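Local coordinates for protein cellulase (Uncultured bacterium, PDB 6XSO) that probably hydrolyses internal beta-1,4 linkages of cellulose and related plant polysaccharides such as xylan, as a broad-specificity GH5_4 endoglucanase, at residues 252-257 and 264-269. Numbering follows the deposited sequence.
Sequences SKLVIP and IAVQVH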
# COMPACT_ATOMS: atom_id res chain seq x y z
N SER A 252 8.29 -13.24 -9.84
CA SER A 252 8.95 -13.47 -11.11
C SER A 252 8.05 -13.21 -12.29
O SER A 252 8.55 -13.00 -13.40
CB SER A 252 9.47 -14.90 -11.19
OG SER A 252 8.39 -15.82 -11.30
N LYS A 253 6.73 -13.25 -12.10
CA LYS A 253 5.78 -13.07 -13.18
C LYS A 253 5.24 -11.65 -13.27
O LYS A 253 4.36 -11.38 -14.11
CB LYS A 253 4.62 -14.07 -13.03
CG LYS A 253 5.02 -15.53 -13.00
CD LYS A 253 5.48 -16.04 -14.32
CE LYS A 253 5.79 -17.53 -14.20
NZ LYS A 253 6.53 -17.99 -15.39
N LEU A 254 5.73 -10.74 -12.44
CA LEU A 254 5.37 -9.33 -12.55
C LEU A 254 6.19 -8.69 -13.65
O LEU A 254 7.41 -8.89 -13.73
CB LEU A 254 5.66 -8.62 -11.21
CG LEU A 254 5.28 -7.15 -11.16
CD1 LEU A 254 3.78 -6.94 -11.37
CD2 LEU A 254 5.69 -6.50 -9.86
N VAL A 255 5.52 -7.94 -14.53
CA VAL A 255 6.17 -7.23 -15.62
C VAL A 255 6.07 -5.74 -15.32
O VAL A 255 4.96 -5.21 -15.13
CB VAL A 255 5.56 -7.58 -16.98
CG1 VAL A 255 6.07 -6.60 -18.04
CG2 VAL A 255 5.86 -9.02 -17.36
N ILE A 256 7.22 -5.08 -15.24
CA ILE A 256 7.23 -3.62 -15.07
C ILE A 256 6.74 -2.97 -16.35
O ILE A 256 7.28 -3.27 -17.44
CB ILE A 256 8.65 -3.15 -14.73
CG1 ILE A 256 9.19 -3.82 -13.46
CG2 ILE A 256 8.65 -1.63 -14.60
CD1 ILE A 256 8.34 -3.60 -12.23
N PRO A 257 5.76 -2.07 -16.30
CA PRO A 257 5.22 -1.52 -17.55
C PRO A 257 6.27 -0.84 -18.41
O PRO A 257 7.22 -0.22 -17.91
CB PRO A 257 4.16 -0.53 -17.08
CG PRO A 257 3.67 -1.12 -15.81
CD PRO A 257 4.89 -1.75 -15.16
N ILE A 264 9.36 4.34 -10.71
CA ILE A 264 8.51 3.18 -10.46
C ILE A 264 9.07 2.37 -9.30
O ILE A 264 10.29 2.19 -9.18
CB ILE A 264 8.38 2.34 -11.75
CG1 ILE A 264 7.33 1.25 -11.58
CG2 ILE A 264 9.73 1.69 -12.12
CD1 ILE A 264 5.94 1.79 -11.43
N ALA A 265 8.17 1.90 -8.44
CA ALA A 265 8.51 1.02 -7.34
C ALA A 265 7.53 -0.15 -7.31
O ALA A 265 6.42 -0.06 -7.86
CB ALA A 265 8.44 1.75 -6.00
N VAL A 266 7.94 -1.24 -6.67
CA VAL A 266 7.11 -2.43 -6.51
C VAL A 266 6.77 -2.59 -5.04
O VAL A 266 7.62 -2.38 -4.16
CB VAL A 266 7.81 -3.70 -7.05
CG1 VAL A 266 7.08 -4.99 -6.65
CG2 VAL A 266 7.95 -3.60 -8.57
N GLN A 267 5.52 -2.95 -4.76
CA GLN A 267 5.07 -3.12 -3.39
C GLN A 267 4.56 -4.52 -3.11
O GLN A 267 3.85 -5.13 -3.92
CB GLN A 267 3.97 -2.08 -3.03
CG GLN A 267 3.24 -2.38 -1.71
CD GLN A 267 2.22 -1.34 -1.27
OE1 GLN A 267 1.48 -1.56 -0.32
NE2 GLN A 267 2.21 -0.19 -1.94
N VAL A 268 4.94 -5.02 -1.93
CA VAL A 268 4.45 -6.24 -1.34
C VAL A 268 4.04 -5.94 0.10
O VAL A 268 4.37 -4.89 0.65
CB VAL A 268 5.51 -7.35 -1.35
CG1 VAL A 268 6.03 -7.58 -2.77
CG2 VAL A 268 6.68 -6.99 -0.42
N HIS A 269 3.31 -6.89 0.69
CA HIS A 269 2.95 -6.83 2.11
C HIS A 269 3.58 -8.02 2.82
O HIS A 269 3.93 -9.03 2.18
CB HIS A 269 1.43 -6.86 2.28
CG HIS A 269 0.75 -5.69 1.64
ND1 HIS A 269 -0.60 -5.65 1.39
CD2 HIS A 269 1.25 -4.52 1.18
CE1 HIS A 269 -0.91 -4.50 0.81
NE2 HIS A 269 0.20 -3.81 0.65
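Leu254 and Ile256 press onto Val266, which with Ile264 turns strand 264-270 of the (beta/alpha)8, or TIM, barrel toward the loop that follows helix 249-252 and leads into this same strand. The tight part is built around the two methyls of Val266. Leu254 comes at them tip to tip: chi1 of -178° extends CG toward the strand, and the branch then puts CD2 3.8 Å from Val266 CG1. Leu254 CD2 is also 3.9 Å from Val266 CG2. Ile256 arrives obliquely, its CD1 3.7 Å from Val266 CG2, so this one methyl touches both loop side chains, which lie next to each other on the loop side of the strand. Phe297 of helix 279-298 packs on both Leu254 and Val266, and Ile206 of helix 196-219 also touches Leu254, which places the cluster in the apolar layer between barrel and helices. Toward Ile264 the fit slackens, Ile256 CG2 standing 4.3 Å from Ile264 CG2, and Ile256 itself is partly exposed. Val255 is solvent-exposed, whereas its backbone N is hydrogen-bonded to Asn207 OD1. On the strand, Gln267 points away from the loop, into the barrel. There Gln267 OE1 accepts a 2.8 Å hydrogen bond from His269 NE2 and lies 2° out of the imidazole plane, while His269 ND1 is hydrogen-bonded to Glu175 OE2.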